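Local coordinates for protein glucose-resistance amylase regulator (Weissella paramesenteroides ATCC 33313, PDB 4RK6) that is a LacI-family regulator that probably binds DNA to control transcription and holds alpha-D-glucopyranose in the cleft of its periplasmic-binding-protein-like fold, at residues S94-L99 against Q242-I247; G248-Q253 against Q266-P271. All coordinates share one frame; numbering follows the deposited sequence.

In the fold
Both contacts involve the helix 244-257: contact 1 its first turn and the loop before it, contact 2 the turns that follow. Each reaches the same sheet, contact 1 at the C-terminal end of strand 91-95 and contact 2 at strand 267-275, with strand 104-108 lying between those two. They are about 7 Å apart between centres, and they touch directly: Leu95 CD1 meets Ala251 CB at 3.6 Å, and Ile247 CG1 meets Ile270 CG1 at 3.7 Å. Contact 1 supplies Thr96 and Gln242 to the glucose pocket, whereas contact 2 is further from the sugar, the side chain of Ile270 lying about 10 Å from the glucose at the nearest atoms.

Contact 1. Residues S94-L99 against Q242-I247; sequences SLTALL and QDFPEI. With GLC (alpha-D-glucopyranose), chain C.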
loop_
_atom_site.group_PDB
_atom_site.type_symbol
_atom_site.label_atom_id
_atom_site.label_comp_id
_atom_site.label_asym_id
_atom_site.label_seq_id
_atom_site.Cartn_x
_atom_site.Cartn_y
_atom_site.Cartn_z
ATOM N N SER A 94 7.800 -4.742 -20.450
ATOM C CA SER A 94 6.736 -4.007 -19.749
ATOM C C SER A 94 5.717 -4.946 -19.105
ATOM O O SER A 94 5.452 -6.048 -19.594
ATOM C CB SER A 94 6.070 -2.965 -20.654
ATOM O OG SER A 94 5.396 -3.551 -21.739
ATOM N N LEU A 95 5.177 -4.496 -17.975
ATOM C CA LEU A 95 4.313 -5.297 -17.123
ATOM C C LEU A 95 2.980 -4.595 -16.894
ATOM O O LEU A 95 2.948 -3.436 -16.503
ATOM C CB LEU A 95 5.007 -5.568 -15.790
ATOM C CG LEU A 95 6.101 -6.657 -15.784
ATOM C CD1 LEU A 95 7.265 -6.379 -16.690
ATOM C CD2 LEU A 95 6.608 -6.812 -14.359
ATOM N N THR A 96 1.899 -5.307 -17.190
ATOM C CA THR A 96 0.505 -4.842 -17.065
ATOM C C THR A 96 0.118 -3.853 -18.161
ATOM O O THR A 96 -0.985 -3.333 -18.179
ATOM C CB THR A 96 0.161 -4.272 -15.660
ATOM O OG1 THR A 96 0.616 -2.916 -15.544
ATOM C CG2 THR A 96 0.743 -5.130 -14.561
ATOM N N ALA A 97 1.007 -3.661 -19.122
ATOM C CA ALA A 97 0.817 -2.665 -20.148
ATOM C C ALA A 97 1.747 -2.978 -21.301
ATOM O O ALA A 97 2.850 -3.465 -21.099
ATOM C CB ALA A 97 1.119 -1.281 -19.582
ATOM N N LEU A 98 1.304 -2.645 -22.505
ATOM C CA LEU A 98 2.079 -2.858 -23.694
ATOM C C LEU A 98 2.630 -1.483 -24.101
ATOM O O LEU A 98 1.961 -0.715 -24.777
ATOM C CB LEU A 98 1.178 -3.506 -24.756
ATOM C CG LEU A 98 0.198 -4.569 -24.187
ATOM C CD1 LEU A 98 -1.126 -4.644 -24.941
ATOM C CD2 LEU A 98 0.843 -5.947 -24.092
ATOM N N LEU A 99 3.835 -1.176 -23.629
ATOM C CA LEU A 99 4.435 0.154 -23.773
ATOM C C LEU A 99 4.928 0.453 -25.181
ATOM O O LEU A 99 4.806 1.567 -25.654
ATOM C CB LEU A 99 5.606 0.337 -22.808
ATOM C CG LEU A 99 5.202 0.571 -21.359
ATOM C CD1 LEU A 99 6.443 0.750 -20.509
ATOM C CD2 LEU A 99 4.290 1.786 -21.238
ATOM N N GLN A 242 -6.293 -10.007 -10.523
ATOM C CA GLN A 242 -5.088 -10.210 -11.347
ATOM C C GLN A 242 -4.052 -10.982 -10.554
ATOM O O GLN A 242 -3.920 -10.822 -9.332
ATOM C CB GLN A 242 -4.481 -8.879 -11.767
ATOM C CG GLN A 242 -5.449 -7.982 -12.522
ATOM C CD GLN A 242 -4.709 -6.940 -13.355
ATOM O OE1 GLN A 242 -3.872 -7.282 -14.183
ATOM N NE2 GLN A 242 -4.964 -5.673 -13.088
ATOM N N ASP A 243 -3.294 -11.813 -11.252
ATOM C CA ASP A 243 -2.223 -12.533 -10.613
ATOM C C ASP A 243 -0.918 -11.753 -10.725
ATOM O O ASP A 243 -0.063 -12.066 -11.563
ATOM C CB ASP A 243 -2.136 -13.942 -11.240
ATOM C CG ASP A 243 -1.324 -14.924 -10.388
ATOM O OD1 ASP A 243 -0.611 -14.489 -9.467
ATOM O OD2 ASP A 243 -1.431 -16.138 -10.670
ATOM N N PHE A 244 -0.779 -10.697 -9.916
ATOM C CA PHE A 244 0.367 -9.793 -10.045
ATOM C C PHE A 244 1.699 -10.499 -9.794
ATOM O O PHE A 244 2.673 -10.249 -10.488
ATOM C CB PHE A 244 0.242 -8.564 -9.137
ATOM C CG PHE A 244 -0.864 -7.632 -9.545
ATOM C CD1 PHE A 244 -0.823 -6.983 -10.776
ATOM C CD2 PHE A 244 -1.962 -7.422 -8.717
ATOM C CE1 PHE A 244 -1.853 -6.133 -11.163
ATOM C CE2 PHE A 244 -2.995 -6.578 -9.105
ATOM C CZ PHE A 244 -2.930 -5.928 -10.327
ATOM N N PRO A 245 1.754 -11.379 -8.786
ATOM C CA PRO A 245 3.040 -12.043 -8.615
ATOM C C PRO A 245 3.397 -12.900 -9.824
ATOM O O PRO A 245 4.581 -12.916 -10.181
ATOM C CB PRO A 245 2.864 -12.885 -7.335
ATOM C CG PRO A 245 1.680 -12.263 -6.634
ATOM C CD PRO A 245 0.787 -11.744 -7.734
ATOM N N GLU A 246 2.422 -13.550 -10.454
ATOM C CA GLU A 246 2.705 -14.366 -11.640
ATOM C C GLU A 246 3.197 -13.472 -12.789
ATOM O O GLU A 246 4.158 -13.809 -13.488
ATOM C CB GLU A 246 1.513 -15.198 -12.045
ATOM C CG GLU A 246 1.756 -16.056 -13.272
ATOM C CD GLU A 246 2.716 -17.210 -13.049
ATOM O OE1 GLU A 246 3.259 -17.394 -11.927
ATOM O OE2 GLU A 246 2.905 -17.957 -14.032
ATOM N N ILE A 247 2.577 -12.304 -12.951
ATOM C CA ILE A 247 3.085 -11.334 -13.941
ATOM C C ILE A 247 4.564 -11.037 -13.717
ATOM O O ILE A 247 5.350 -11.055 -14.656
ATOM C CB ILE A 247 2.219 -10.047 -13.962
ATOM C CG1 ILE A 247 0.823 -10.378 -14.473
ATOM C CG2 ILE A 247 2.877 -8.957 -14.804
ATOM C CD1 ILE A 247 -0.223 -9.308 -14.164
HETATM C C1 GLC C . -2.347 0.031 -13.547
HETATM C C2 GLC C . -2.279 -1.389 -14.109
HETATM C C3 GLC C . -3.629 -2.075 -14.161
HETATM C C4 GLC C . -4.356 -1.880 -12.827
HETATM C C5 GLC C . -4.542 -0.378 -12.609
HETATM C C6 GLC C . -5.242 -0.080 -11.285
HETATM O O1 GLC C . -2.735 0.850 -14.581
HETATM O O2 GLC C . -1.757 -1.381 -15.436
HETATM O O3 GLC C . -3.351 -3.451 -14.391
HETATM O O4 GLC C . -5.567 -2.574 -12.840
HETATM O O5 GLC C . -3.295 0.261 -12.521
HETATM O O6 GLC C . -4.496 -0.544 -10.204
#
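Thr96 meets Phe244 and Ile247 with its CG2 while its OG1 binds a glucose molecule, which bridges Thr96 and Gln242 through adjacent hydroxyls; no hydrogen bond joins 94-99 to 242-247 directly. Sugar hydroxyl O2 donates to Thr96 OG1 (2.8 Å), while the next hydroxyl, O3, accepts an almost straight bond from Gln242 NE2 (3.0 Å, 175°). Thr96 OG1 sits between its backbone N and carbonyl carbon (chi1 81°). From there it also donates to Leu95 O (2.6 Å), which fixes the hydroxyl's proton and presents its oxygen to the sugar as an acceptor. Gln242 is held at both ends of its amide, OE1 by Ser108 OG and NE2 by Asp225 OD1, which also hydrogen-bonds the glucose. The end of strand 91-95 and the loop before helix 244-257 thus both contribute to the glucose pocket.

Behind these polar groups the contact is apolar. Thr96 CG2 lies at the edge of the Phe244 ring, 4.4 Å from CE1, and 4.3 Å from Ile247 CD1. Leu95 and Ile247 run antiparallel alongside one another, Leu95 CG and Ile247 CG2 4.1 Å apart. One face of the Phe244 ring carries Gln242 CB, 3.6 Å above its plane, and Asp243 N-caps the helix through a weak bond from Glu246 N. Leu95, Thr96 and Phe244 all pack on Ile28 of helix 24-39, whereas Ile247 reaches Ser108 on strand 104-108 and Ile270 on strand 267-275.

Contact 2. Residues G248-Q253 against Q266-P271; sequences GRIAMQ and QIIYIP
Ile250 meets two isoleucines of the facing strand, Ile268 and Ile270, which as alternate residues project from the same side of it. The interaction is purely apolar, with no hydrogen bond between the two segments. Ile250 CG2 lies 4.0 Å from Ile268 CG2 and, a little farther, 4.2 Å from the terminal Ile268 CD1, and the two side chains cross at about a right angle. Ile270 makes contact through the end of its longer branch, its CD1 approaching Ile250 CG1 at 4.0 Å and Ile250 CG2 at 4.2 Å. Ile250 has CG2 anti to its backbone N and CG1 beside it (chi1 -65°), a setting that brings CG2 to both strand residues while CG1 meets Ile270 alone.

Ile250 lies within a regular helical turn, with Met252 N bonded to Gly248 O (3.2 Å) and Gln253 N to Arg249 O (2.8 Å). On the strand, Ile268 bonds through its backbone to Ala105 and Thr107, and Ile270 to Thr107, so both are held in the sheet beside strand 104-108. Further out, Arg249 forms salt bridges to Glu246 in the preceding turn of its own helix and to Glu34 of helix 24-39.

The contact is thus helix-on-sheet packing within the periplasmic-binding-protein-like fold, helix 244-257 lying over strands 104-108 and 267-275. Val106 of strand 104-108 packs against Ile250, Ala251 and Ile270, Leu254 covers Ile268 one turn further along helix 244-257, and helix 24-39 receives Met252 and Gln253 on Thr35.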
loop_
_atom_site.group_PDB
_atom_site.type_symbol
_atom_site.label_atom_id
_atom_site.label_comp_id
_atom_site.label_asym_id
_atom_site.label_seq_id
_atom_site.Cartn_x
_atom_site.Cartn_y
_atom_site.Cartn_z
ATOM N N GLY A 248 4.953 -10.785 -12.469
ATOM C CA GLY A 248 6.341 -10.524 -12.134
ATOM C C GLY A 248 7.231 -11.731 -12.417
ATOM O O GLY A 248 8.281 -11.601 -13.044
ATOM N N ARG A 249 6.818 -12.917 -11.971
ATOM C CA ARG A 249 7.648 -14.112 -12.202
ATOM C C ARG A 249 7.880 -14.381 -13.696
ATOM O O ARG A 249 9.007 -14.690 -14.120
ATOM C CB ARG A 249 7.002 -15.357 -11.578
ATOM C CG ARG A 249 7.030 -15.386 -10.063
ATOM C CD ARG A 249 6.648 -16.771 -9.542
ATOM N NE ARG A 249 5.230 -17.060 -9.731
ATOM C CZ ARG A 249 4.255 -16.712 -8.880
ATOM N NH1 ARG A 249 4.524 -16.078 -7.737
ATOM N NH2 ARG A 249 3.007 -17.031 -9.163
ATOM N N ILE A 250 6.823 -14.271 -14.485
ATOM C CA ILE A 250 6.877 -14.576 -15.918
ATOM C C ILE A 250 7.701 -13.529 -16.668
ATOM O O ILE A 250 8.483 -13.873 -17.569
ATOM C CB ILE A 250 5.459 -14.755 -16.478
ATOM C CG1 ILE A 250 4.796 -16.000 -15.841
ATOM C CG2 ILE A 250 5.435 -14.885 -17.993
ATOM C CD1 ILE A 250 5.468 -17.328 -16.135
ATOM N N ALA A 251 7.575 -12.261 -16.297
ATOM C CA ALA A 251 8.444 -11.236 -16.898
ATOM C C ALA A 251 9.940 -11.546 -16.665
ATOM O O ALA A 251 10.763 -11.474 -17.576
ATOM C CB ALA A 251 8.102 -9.850 -16.369
HETATM N N MSE A 252 10.294 -11.932 -15.448
HETATM C CA MSE A 252 11.681 -12.260 -15.149
HETATM C C MSE A 252 12.068 -13.520 -15.892
HETATM O O MSE A 252 13.173 -13.609 -16.451
HETATM C CB MSE A 252 11.895 -12.374 -13.637
HETATM C CG MSE A 252 13.355 -12.591 -13.259
HETATM SE SE MSE A 252 14.583 -11.199 -13.862
HETATM C CE MSE A 252 16.297 -12.121 -13.524
ATOM N N GLN A 253 11.168 -14.487 -15.952
ATOM C CA GLN A 253 11.479 -15.738 -16.675
ATOM C C GLN A 253 11.701 -15.511 -18.168
ATOM O O GLN A 253 12.545 -16.156 -18.794
ATOM C CB GLN A 253 10.380 -16.784 -16.491
ATOM C CG GLN A 253 10.880 -18.186 -16.790
ATOM C CD GLN A 253 11.981 -18.588 -15.841
ATOM O OE1 GLN A 253 11.870 -18.394 -14.617
ATOM N NE2 GLN A 253 13.059 -19.144 -16.380
ATOM N N GLN A 266 7.189 -10.485 -27.786
ATOM C CA GLN A 266 5.890 -11.142 -27.592
ATOM C C GLN A 266 5.032 -10.521 -26.489
ATOM O O GLN A 266 5.514 -9.739 -25.703
ATOM C CB GLN A 266 6.082 -12.640 -27.355
ATOM C CG GLN A 266 7.068 -13.037 -26.274
ATOM C CD GLN A 266 7.172 -14.555 -26.105
ATOM O OE1 GLN A 266 8.259 -15.100 -25.920
ATOM N NE2 GLN A 266 6.034 -15.238 -26.158
ATOM N N ILE A 267 3.746 -10.846 -26.491
ATOM C CA ILE A 267 2.845 -10.483 -25.408
ATOM C C ILE A 267 2.401 -11.786 -24.754
ATOM O O ILE A 267 1.876 -12.675 -25.432
ATOM C CB ILE A 267 1.606 -9.718 -25.918
ATOM C CG1 ILE A 267 2.032 -8.404 -26.576
ATOM C CG2 ILE A 267 0.655 -9.418 -24.770
ATOM C CD1 ILE A 267 0.886 -7.619 -27.186
ATOM N N ILE A 268 2.624 -11.903 -23.452
ATOM C CA ILE A 268 2.174 -13.081 -22.700
ATOM C C ILE A 268 1.032 -12.630 -21.791
ATOM O O ILE A 268 1.201 -11.689 -21.017
ATOM C CB ILE A 268 3.309 -13.685 -21.890
ATOM C CG1 ILE A 268 4.411 -14.183 -22.846
ATOM C CG2 ILE A 268 2.794 -14.840 -21.045
ATOM C CD1 ILE A 268 5.722 -14.457 -22.153
ATOM N N TYR A 269 -0.116 -13.286 -21.940
ATOM C CA TYR A 269 -1.299 -12.976 -21.149
ATOM C C TYR A 269 -1.362 -13.919 -19.970
ATOM O O TYR A 269 -1.220 -15.143 -20.131
ATOM C CB TYR A 269 -2.576 -13.059 -21.988
ATOM C CG TYR A 269 -2.672 -11.997 -23.051
ATOM C CD1 TYR A 269 -2.768 -10.658 -22.708
ATOM C CD2 TYR A 269 -2.632 -12.328 -24.407
ATOM C CE1 TYR A 269 -2.834 -9.674 -23.673
ATOM C CE2 TYR A 269 -2.707 -11.354 -25.380
ATOM C CZ TYR A 269 -2.808 -10.032 -25.006
ATOM O OH TYR A 269 -2.874 -9.057 -25.957
ATOM N N ILE A 270 -1.561 -13.338 -18.791
ATOM C CA ILE A 270 -1.690 -14.079 -17.557
ATOM C C ILE A 270 -3.187 -14.141 -17.209
ATOM O O ILE A 270 -3.882 -13.116 -17.206
ATOM C CB ILE A 270 -0.855 -13.418 -16.438
ATOM C CG1 ILE A 270 0.604 -13.240 -16.882
ATOM C CG2 ILE A 270 -0.970 -14.199 -15.125
ATOM C CD1 ILE A 270 1.354 -14.517 -17.223
ATOM N N PRO A 271 -3.704 -15.353 -16.951
ATOM C CA PRO A 271 -5.129 -15.507 -16.662
ATOM C C PRO A 271 -5.581 -14.735 -15.432
ATOM O O PRO A 271 -4.789 -14.514 -14.523
ATOM C CB PRO A 271 -5.279 -17.011 -16.355
ATOM C CG PRO A 271 -3.993 -17.654 -16.728
ATOM C CD PRO A 271 -2.946 -16.593 -16.654
#